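Side-chain contacts in putative transcriptional regulator (TetR/AcrR family) (Acinetobacter sp., PDB 3KNW), which probably binds DNA through a helix-turn-helix motif and regulates transcription: residues R16-I19 against L20-F24; L189-A192 against L193-K197; D123-E126 against D127-L130. All blocks are in the same frame, centred on the assembly; numbering follows the deposited sequence.

Interaction 1 (R16-I19 against L20-F24)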
ATOM      1  N   ARG A  16       3.961 -15.752  26.784  1.00 21.67           N
ATOM      2  CA  ARG A  16       2.942 -15.041  26.062  1.00 21.35           C
ATOM      3  C   ARG A  16       3.584 -14.179  24.960  1.00 21.51           C
ATOM      4  O   ARG A  16       3.114 -14.198  23.819  1.00 20.36           O
ATOM      5  CB  ARG A  16       2.146 -14.173  27.015  1.00 21.06           C
ATOM      6  CG  ARG A  16       0.904 -13.585  26.429  1.00 20.20           C
ATOM      7  CD  ARG A  16       0.148 -12.788  27.494  1.00 19.60           C
ATOM      8  NE  ARG A  16      -1.034 -12.138  26.940  1.00 21.59           N
ATOM      9  CZ  ARG A  16      -1.034 -10.972  26.277  1.00 21.14           C
ATOM     10  NH1 ARG A  16      -2.176 -10.479  25.807  1.00 19.38           N
ATOM     11  NH2 ARG A  16       0.096 -10.297  26.084  1.00 21.01           N
ATOM     12  N   GLN A  17       4.669 -13.461  25.301  1.00 21.59           N
ATOM     13  CA  GLN A  17       5.353 -12.557  24.352  1.00 21.63           C
ATOM     14  C   GLN A  17       6.011 -13.323  23.251  1.00 21.02           C
ATOM     15  O   GLN A  17       6.013 -12.892  22.090  1.00 20.72           O
ATOM     16  CB  GLN A  17       6.463 -11.727  25.016  1.00 22.37           C
ATOM     17  CG  GLN A  17       6.038 -10.780  26.165  1.00 24.01           C
ATOM     18  CD  GLN A  17       4.944  -9.810  25.774  1.00 25.78           C
ATOM     19  OE1 GLN A  17       4.792  -9.460  24.589  1.00 27.43           O
ATOM     20  NE2 GLN A  17       4.155  -9.386  26.765  1.00 24.45           N
ATOM     21  N   HIS A  18       6.603 -14.456  23.614  1.00 20.46           N
ATOM     22  CA  HIS A  18       7.202 -15.317  22.597  1.00 19.91           C
ATOM     23  C   HIS A  18       6.176 -15.720  21.557  1.00 18.49           C
ATOM     24  O   HIS A  18       6.440 -15.641  20.361  1.00 17.52           O
ATOM     25  CB  HIS A  18       7.823 -16.582  23.183  1.00 20.17           C
ATOM     26  CG  HIS A  18       8.404 -17.476  22.134  1.00 21.15           C
ATOM     27  ND1 HIS A  18       9.621 -17.222  21.540  1.00 22.94           N
ATOM     28  CD2 HIS A  18       7.906 -18.580  21.526  1.00 22.05           C
ATOM     29  CE1 HIS A  18       9.859 -18.148  20.627  1.00 24.25           C
ATOM     30  NE2 HIS A  18       8.832 -18.981  20.596  1.00 22.19           N
ATOM     31  N   ILE A  19       5.014 -16.147  22.030  1.00 17.52           N
ATOM     32  CA  ILE A  19       3.957 -16.594  21.136  1.00 16.83           C
ATOM     33  C   ILE A  19       3.527 -15.469  20.195  1.00 17.33           C
ATOM     34  O   ILE A  19       3.423 -15.675  18.997  1.00 17.99           O
ATOM     35  CB  ILE A  19       2.766 -17.155  21.904  1.00 16.36           C
ATOM     36  CG1 ILE A  19       3.188 -18.391  22.730  1.00 15.50           C
ATOM     37  CG2 ILE A  19       1.662 -17.576  20.956  1.00 14.77           C
ATOM     38  CD1 ILE A  19       2.211 -18.770  23.715  1.00 12.93           C
ATOM     39  N   LEU A  20       3.281 -14.289  20.731  1.00 17.89           N
ATOM     40  CA  LEU A  20       2.906 -13.143  19.911  1.00 18.59           C
ATOM     41  C   LEU A  20       3.987 -12.859  18.893  1.00 19.91           C
ATOM     42  O   LEU A  20       3.686 -12.673  17.723  1.00 21.11           O
ATOM     43  CB  LEU A  20       2.656 -11.909  20.768  1.00 17.57           C
ATOM     44  CG  LEU A  20       1.354 -12.064  21.532  1.00 17.41           C
ATOM     45  CD1 LEU A  20       1.406 -11.206  22.765  1.00 19.36           C
ATOM     46  CD2 LEU A  20       0.135 -11.712  20.672  1.00 14.68           C
ATOM     47  N   ASP A  21       5.251 -12.851  19.325  1.00 20.80           N
ATOM     48  CA  ASP A  21       6.356 -12.585  18.411  1.00 21.26           C
ATOM     49  C   ASP A  21       6.528 -13.667  17.336  1.00 20.44           C
ATOM     50  O   ASP A  21       6.746 -13.330  16.167  1.00 20.64           O
ATOM     51  CB  ASP A  21       7.643 -12.301  19.193  1.00 22.17           C
ATOM     52  CG  ASP A  21       7.541 -10.989  20.025  1.00 26.49           C
ATOM     53  OD1 ASP A  21       6.736 -10.078  19.622  1.00 31.14           O
ATOM     54  OD2 ASP A  21       8.248 -10.874  21.071  1.00 29.53           O
ATOM     55  N   SER A  22       6.402 -14.937  17.703  1.00 19.51           N
ATOM     56  CA  SER A  22       6.231 -16.005  16.710  1.00 19.36           C
ATOM     57  C   SER A  22       5.113 -15.665  15.714  1.00 18.89           C
ATOM     58  O   SER A  22       5.344 -15.647  14.499  1.00 19.16           O
ATOM     59  CB  SER A  22       5.873 -17.333  17.368  1.00 19.26           C
ATOM     60  OG  SER A  22       6.940 -17.814  18.152  1.00 21.15           O
ATOM     61  N   GLY A  23       3.911 -15.396  16.227  1.00 17.89           N
ATOM     62  CA  GLY A  23       2.783 -15.091  15.373  1.00 17.74           C
ATOM     63  C   GLY A  23       3.056 -13.909  14.426  1.00 17.77           C
ATOM     64  O   GLY A  23       2.738 -13.967  13.237  1.00 16.26           O
ATOM     65  N   PHE A  24       3.693 -12.881  14.978  1.00 17.94           N
ATOM     66  CA  PHE A  24       3.931 -11.652  14.287  1.00 19.36           C
ATOM     67  C   PHE A  24       4.797 -11.860  13.047  1.00 20.17           C
ATOM     68  O   PHE A  24       4.464 -11.372  11.980  1.00 20.18           O
ATOM     69  CB  PHE A  24       4.601 -10.629  15.206  1.00 19.49           C
ATOM     70  CG  PHE A  24       4.952  -9.379  14.490  1.00 18.26           C
ATOM     71  CD1 PHE A  24       3.955  -8.539  14.044  1.00 17.64           C
ATOM     72  CD2 PHE A  24       6.256  -9.084  14.180  1.00 19.09           C
ATOM     73  CE1 PHE A  24       4.247  -7.414  13.343  1.00 15.83           C
ATOM     74  CE2 PHE A  24       6.563  -7.938  13.480  1.00 18.59           C
ATOM     75  CZ  PHE A  24       5.550  -7.106  13.056  1.00 17.75           C
TER
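Two first torsions bring His-18 and Ser-22 together one helical turn apart: the imidazole leaves with CG anti to the backbone N (chi1 179°), while the Ser-22 hydroxyl stands beside its own backbone N with chi1 at -66°, turned back toward the preceding turn. The hydroxyl thereby does two things. Ser-22 OG donates to His-18 O at 3.1 Å, and it lies over one face of the His-18 ring, where its separation from NE2 is 3.3 Å; the angle there is too poor for a hydrogen bond. His-18 O is gripped twice, because Ser-22 N also donates to it, at 2.7 Å and almost straight (N-H...O 178°). The backbone donor comes nearly end-on to the carbonyl, whereas the hydroxyl approaches from above the carbonyl plane, so the two bonds use different directions. A buried serine hydroxyl is in this way satisfied within its own helix.

On another side of the same helix, Arg-16 runs extended from CG to NE and its guanidinium reaches forward along the helix to Leu-20, NH2 meeting CD1 at 3.7 Å in an oblique approach. Leu-20 CD1 also lies 3.6 Å from Arg-16 O, so the methyl touches both the guanidinium and the backbone carbonyl of Arg-16.

These residues belong to helix 13-30 of the TetR-type DNA-binding domain. Leu-20 and Ile-19 pack on Leu-65 and Phe-61 of helix 58-81, respectively, and both touch Phe-55; Ile-19 also touches Phe-51 of helix 48-54, and His-18 NE2 hydrogen-bonds Ser-44 O at the end of helix 37-44, whose Thr-43 meets Ser-22.

Interaction 2 (L189-A192 against L193-K197)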
ATOM      1  N   LEU A 189      11.397   4.704  -1.726  1.00  6.15           N
ATOM      2  CA  LEU A 189      11.468   5.186  -0.329  1.00  6.34           C
ATOM      3  C   LEU A 189      12.594   6.178  -0.185  1.00  7.61           C
ATOM      4  O   LEU A 189      12.430   7.195   0.446  1.00  9.71           O
ATOM      5  CB  LEU A 189      11.733   4.044   0.673  1.00  5.64           C
ATOM      6  CG  LEU A 189      10.517   3.249   1.085  1.00  4.45           C
ATOM      7  CD1 LEU A 189      10.782   1.839   1.657  1.00  4.05           C
ATOM      8  CD2 LEU A 189       9.696   4.069   2.074  1.00  4.28           C
ATOM      9  N   PHE A 190      13.715   5.920  -0.846  1.00  7.13           N
ATOM     10  CA  PHE A 190      14.750   6.914  -0.933  1.00  6.40           C
ATOM     11  C   PHE A 190      14.277   8.216  -1.543  1.00  7.04           C
ATOM     12  O   PHE A 190      14.701   9.309  -1.096  1.00  6.32           O
ATOM     13  CB  PHE A 190      15.976   6.399  -1.695  1.00  5.98           C
ATOM     14  CG  PHE A 190      16.567   5.090  -1.140  1.00  4.34           C
ATOM     15  CD1 PHE A 190      16.516   4.785   0.208  1.00  2.12           C
ATOM     16  CD2 PHE A 190      17.233   4.215  -1.987  1.00  2.00           C
ATOM     17  CE1 PHE A 190      17.058   3.637   0.687  1.00  3.67           C
ATOM     18  CE2 PHE A 190      17.774   3.041  -1.518  1.00  3.15           C
ATOM     19  CZ  PHE A 190      17.712   2.740  -0.190  1.00  3.70           C
ATOM     20  N   GLN A 191      13.427   8.151  -2.559  1.00  8.92           N
ATOM     21  CA  GLN A 191      12.972   9.411  -3.188  1.00 10.12           C
ATOM     22  C   GLN A 191      12.000  10.127  -2.209  1.00  9.79           C
ATOM     23  O   GLN A 191      12.161  11.310  -1.977  1.00  9.77           O
ATOM     24  CB  GLN A 191      12.347   9.175  -4.571  1.00 11.73           C
ATOM     25  CG  GLN A 191      11.822  10.466  -5.308  1.00 15.27           C
ATOM     26  CD  GLN A 191      12.825  11.638  -5.273  1.00 17.55           C
ATOM     27  OE1 GLN A 191      13.975  11.540  -5.768  1.00 18.32           O
ATOM     28  NE2 GLN A 191      12.408  12.731  -4.640  1.00 17.66           N
ATOM     29  N   ALA A 192      11.058   9.404  -1.594  1.00  9.51           N
ATOM     30  CA  ALA A 192      10.178   9.945  -0.553  1.00  9.61           C
ATOM     31  C   ALA A 192      10.958  10.761   0.498  1.00 11.45           C
ATOM     32  O   ALA A 192      10.521  11.845   0.912  1.00 10.28           O
ATOM     33  CB  ALA A 192       9.475   8.792   0.188  1.00  9.53           C
ATOM     34  N   LEU A 193      12.078  10.188   0.959  1.00 12.16           N
ATOM     35  CA  LEU A 193      12.998  10.895   1.860  1.00 13.84           C
ATOM     36  C   LEU A 193      13.428  12.239   1.308  1.00 13.27           C
ATOM     37  O   LEU A 193      13.343  13.249   1.972  1.00 12.85           O
ATOM     38  CB  LEU A 193      14.243  10.047   2.190  1.00 14.01           C
ATOM     39  CG  LEU A 193      14.043   9.039   3.344  1.00 16.16           C
ATOM     40  CD1 LEU A 193      15.256   8.098   3.508  1.00 15.74           C
ATOM     41  CD2 LEU A 193      13.750   9.783   4.687  1.00 14.40           C
ATOM     42  N   GLU A 194      13.856  12.246   0.065  1.00 13.88           N
ATOM     43  CA  GLU A 194      14.395  13.476  -0.524  1.00 13.93           C
ATOM     44  C   GLU A 194      13.246  14.460  -0.722  1.00 12.77           C
ATOM     45  O   GLU A 194      13.373  15.626  -0.466  1.00 13.05           O
ATOM     46  CB  GLU A 194      15.201  13.182  -1.814  1.00 13.25           C
ATOM     47  CG  GLU A 194      16.114  14.341  -2.246  1.00 17.94           C
ATOM     48  CD  GLU A 194      17.170  14.773  -1.176  1.00 22.71           C
ATOM     49  OE1 GLU A 194      17.629  15.955  -1.210  1.00 23.05           O
ATOM     50  OE2 GLU A 194      17.551  13.919  -0.321  1.00 24.97           O
ATOM     51  N   SER A 195      12.085  13.949  -1.089  1.00 12.80           N
ATOM     52  CA  SER A 195      10.899  14.752  -1.226  1.00 12.41           C
ATOM     53  C   SER A 195      10.311  15.344   0.061  1.00 12.51           C
ATOM     54  O   SER A 195       9.835  16.477   0.032  1.00 10.68           O
ATOM     55  CB  SER A 195       9.849  13.941  -1.984  1.00 13.03           C
ATOM     56  OG  SER A 195      10.095  14.158  -3.371  1.00 13.70           O
ATOM     57  N   THR A 196      10.341  14.598   1.161  1.00 13.40           N
ATOM     58  CA  THR A 196       9.889  15.103   2.432  1.00 16.05           C
ATOM     59  C   THR A 196      10.650  16.411   2.845  1.00 19.01           C
ATOM     60  O   THR A 196      10.103  17.247   3.583  1.00 19.10           O
ATOM     61  CB  THR A 196      10.067  14.047   3.559  1.00 17.08           C
ATOM     62  OG1 THR A 196       9.443  12.812   3.183  1.00 15.17           O
ATOM     63  CG2 THR A 196       9.467  14.553   4.896  1.00 16.01           C
ATOM     64  N   LYS A 197      11.876  16.606   2.332  1.00 20.74           N
ATOM     65  CA  LYS A 197      12.638  17.802   2.636  1.00 22.14           C
ATOM     66  C   LYS A 197      12.103  19.044   1.900  1.00 23.25           C
ATOM     67  O   LYS A 197      11.873  20.064   2.536  1.00 24.89           O
ATOM     68  CB  LYS A 197      14.135  17.606   2.347  1.00 22.42           C
ATOM     69  CG  LYS A 197      14.835  16.557   3.244  1.00 24.00           C
ATOM     70  CD  LYS A 197      16.369  16.730   3.148  1.00 25.99           C
ATOM     71  CE  LYS A 197      17.121  15.421   3.277  1.00 26.74           C
ATOM     72  NZ  LYS A 197      18.581  15.537   2.819  1.00 26.24           N
TER
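Ala-192 O is gripped by two donors of a single residue one turn ahead: Thr-196 N at 2.8 Å and Thr-196 OG1 at 2.7 Å. They arrive from opposite faces of the carbonyl plane, the hydroxyl standing 40° out of it. A chi1 of -53° sets OG1 beside its own backbone N, which is what lets it fold back on the preceding turn. The same hydroxyl is hydrogen-bonded to Tyr-173 OH, tying helix 187-200 to helix 162-183.

A second side-chain bond bridges the turn beside it. The Gln-191 chain sets out with CG opposite the backbone N and bends at chi2, which carries the amide forward along the helix until NE2 donates to Ser-195 OG at 3.0 Å. The serine oxygen lies in the amide plane, although the N-H...O angle of 141° is less than straight. Ser-195 N meanwhile donates to Gln-191 O at 2.8 Å, so this residue pair is joined by both backbone and side chain.

Gln-191, Ala-192 and Ser-195 also pack against Gln-167, Gln-171 and Val-168 of the second subunit, respectively. The chemistry therefore implies a subunit-facing surface whose polar groups are partly paired within helix 187-200 itself.

Interaction 3 (D123-E126 against D127-L130)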
ATOM      1  N   ASP A 123     -11.717 -10.023   4.812  1.00 27.55           N
ATOM      2  CA  ASP A 123     -11.956 -11.175   5.686  1.00 27.24           C
ATOM      3  C   ASP A 123     -11.595 -10.951   7.142  1.00 25.96           C
ATOM      4  O   ASP A 123     -11.864 -11.770   8.001  1.00 27.59           O
ATOM      5  CB  ASP A 123     -11.220 -12.394   5.129  1.00 27.55           C
ATOM      6  CG  ASP A 123     -11.836 -12.894   3.807  1.00 28.64           C
ATOM      7  OD1 ASP A 123     -13.075 -13.112   3.753  1.00 28.92           O
ATOM      8  OD2 ASP A 123     -11.079 -13.057   2.819  1.00 29.93           O
ATOM      9  N   LEU A 124     -11.022  -9.810   7.424  1.00 24.84           N
ATOM     10  CA  LEU A 124     -10.685  -9.406   8.761  1.00 23.07           C
ATOM     11  C   LEU A 124     -11.924  -9.169   9.617  1.00 21.66           C
ATOM     12  O   LEU A 124     -12.905  -8.621   9.170  1.00 21.25           O
ATOM     13  CB  LEU A 124      -9.948  -8.108   8.617  1.00 23.77           C
ATOM     14  CG  LEU A 124      -8.796  -7.856   9.531  1.00 24.34           C
ATOM     15  CD1 LEU A 124      -7.796  -8.990   9.420  1.00 24.09           C
ATOM     16  CD2 LEU A 124      -8.268  -6.500   9.060  1.00 24.32           C
ATOM     17  N   SER A 125     -11.904  -9.640  10.851  1.00 21.15           N
ATOM     18  CA  SER A 125     -12.933  -9.273  11.825  1.00 19.70           C
ATOM     19  C   SER A 125     -12.992  -7.758  11.917  1.00 19.06           C
ATOM     20  O   SER A 125     -11.962  -7.100  11.800  1.00 18.80           O
ATOM     21  CB  SER A 125     -12.553  -9.800  13.185  1.00 19.19           C
ATOM     22  OG  SER A 125     -11.416  -9.086  13.711  1.00 18.25           O
ATOM     23  N   GLU A 126     -14.182  -7.202  12.117  1.00 18.80           N
ATOM     24  CA  GLU A 126     -14.331  -5.796  12.500  1.00 18.47           C
ATOM     25  C   GLU A 126     -13.464  -5.386  13.680  1.00 17.69           C
ATOM     26  O   GLU A 126     -12.954  -4.252  13.716  1.00 17.39           O
ATOM     27  CB  GLU A 126     -15.767  -5.474  12.903  1.00 18.51           C
ATOM     28  CG  GLU A 126     -16.532  -4.767  11.874  1.00 20.61           C
ATOM     29  CD  GLU A 126     -15.797  -3.537  11.347  1.00 25.23           C
ATOM     30  OE1 GLU A 126     -15.199  -2.745  12.148  1.00 24.38           O
ATOM     31  OE2 GLU A 126     -15.832  -3.391  10.106  1.00 26.43           O
ATOM     32  N   ASP A 127     -13.344  -6.267  14.672  1.00 16.50           N
ATOM     33  CA  ASP A 127     -12.591  -5.919  15.877  1.00 16.26           C
ATOM     34  C   ASP A 127     -11.118  -5.584  15.535  1.00 15.53           C
ATOM     35  O   ASP A 127     -10.563  -4.575  15.991  1.00 16.07           O
ATOM     36  CB  ASP A 127     -12.667  -7.051  16.923  1.00 16.70           C
ATOM     37  CG  ASP A 127     -14.050  -7.145  17.577  1.00 18.63           C
ATOM     38  OD1 ASP A 127     -14.578  -6.074  18.007  1.00 20.92           O
ATOM     39  OD2 ASP A 127     -14.619  -8.266  17.607  1.00 16.80           O
HETATM   40  N   MSE A 128     -10.511  -6.433  14.721  1.00 13.67           N
HETATM   41  CA  MSE A 128      -9.139  -6.266  14.329  1.00 12.38           C
HETATM   42  C   MSE A 128      -8.982  -5.047  13.416  1.00 11.95           C
HETATM   43  O   MSE A 128      -8.056  -4.249  13.568  1.00 11.64           O
HETATM   44  CB  MSE A 128      -8.633  -7.580  13.671  1.00 12.32           C
HETATM   45  CG  MSE A 128      -8.229  -8.682  14.717  1.00  8.54           C
HETATM   46 SE   MSE A 128      -7.573 -10.287  13.929  0.70  2.00          SE
HETATM   47  CE  MSE A 128      -6.031  -9.552  13.181  1.00  4.81           C
ATOM     48  N   ARG A 129      -9.919  -4.871  12.497  1.00 11.12           N
ATOM     49  CA  ARG A 129      -9.877  -3.732  11.610  1.00 10.48           C
ATOM     50  C   ARG A 129      -9.972  -2.402  12.358  1.00  9.81           C
ATOM     51  O   ARG A 129      -9.245  -1.473  12.056  1.00  9.35           O
ATOM     52  CB  ARG A 129     -11.008  -3.806  10.592  1.00 10.79           C
ATOM     53  CG  ARG A 129     -10.820  -2.803   9.468  1.00  8.46           C
ATOM     54  CD  ARG A 129     -12.060  -2.759   8.643  1.00 13.08           C
ATOM     55  NE  ARG A 129     -13.178  -2.045   9.279  1.00 16.95           N
ATOM     56  CZ  ARG A 129     -13.221  -0.721   9.527  1.00 23.36           C
ATOM     57  NH1 ARG A 129     -14.318  -0.201  10.094  1.00 26.13           N
ATOM     58  NH2 ARG A 129     -12.191   0.101   9.231  1.00 24.23           N
ATOM     59  N   LEU A 130     -10.896  -2.319  13.287  1.00  9.44           N
ATOM     60  CA  LEU A 130     -11.003  -1.165  14.208  1.00 10.24           C
ATOM     61  C   LEU A 130      -9.724  -0.881  15.009  1.00  9.41           C
ATOM     62  O   LEU A 130      -9.267   0.251  15.036  1.00  9.47           O
ATOM     63  CB  LEU A 130     -12.131  -1.416  15.212  1.00 10.32           C
ATOM     64  CG  LEU A 130     -12.683  -0.195  15.948  1.00 12.27           C
ATOM     65  CD1 LEU A 130     -13.099   0.985  14.989  1.00  6.95           C
ATOM     66  CD2 LEU A 130     -13.879  -0.671  16.842  1.00 10.61           C
TER
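The Arg-129 guanidinium takes Glu-126 OE2 at its edge, in its plane, and NE donates to that oxygen at 3.1 Å along a nearly straight path (N-H...O 169°). The carboxylate is not coplanar with it: the two planes stand 71° apart, and NE meets the syn side of OE2 from 30° outside the carboxylate plane. The salt bridge is therefore not a coplanar pair of bonds; the second link, from Arg-129 NH1 to Glu-126 OE1, is long at 3.4 Å and weak. Both chains bend to meet, Arg-129 at chi3 and Glu-126 at chi2, and run side by side in the same direction. Each has a further polar partner on the second subunit: Lys-184 there forms a salt bridge with Glu-126 OE2, and the carbonyl of Leu-182 accepts from Arg-129 NH2.

One residue earlier, Ser-125 is the N-cap of helix 126-153. Its OG accepts from Met-128 N at 3.0 Å, covering an N-H of the first turn that has no preceding helical carbonyl, and it is also hydrogen-bonded to Glu-59 OE2 of helix 58-81. Regular helical bonding begins at once, with Arg-129 N donating to Ser-125 O at 3.1 Å.

Leu-124, still in the loop, lays its branched end across the first turn: CG meets Met-128 CB at 4.2 Å, the chains crossing at about a right angle, and CD2 meets Arg-129 CB at 4.1 Å. Met-128, a selenomethionine here, is buried, touching Met-117 of helix 111-119 together with Cys-63 and Leu-66 of helix 58-81.

Along the chain the contacts come in the order interaction 1, interaction 3, interaction 2, with no overlap. Interaction 1 lies on helix 13-30 in the DNA-binding part, interactions 3 and 2 in the C-terminal domain range, at the start of helix 126-153 and on helix 187-200. The centres of 1 and 3 are 20 Å apart, and helix 58-81 is touched by side chains of both, so it links the two parts of the chain. Interaction 2 is about 32 to 33 Å from either centre, on the opposite side of the chain's centre. Interactions 2 and 3 both reach the second subunit, whereas interaction 1 does not, consistent with dimerisation through the C-terminal domain.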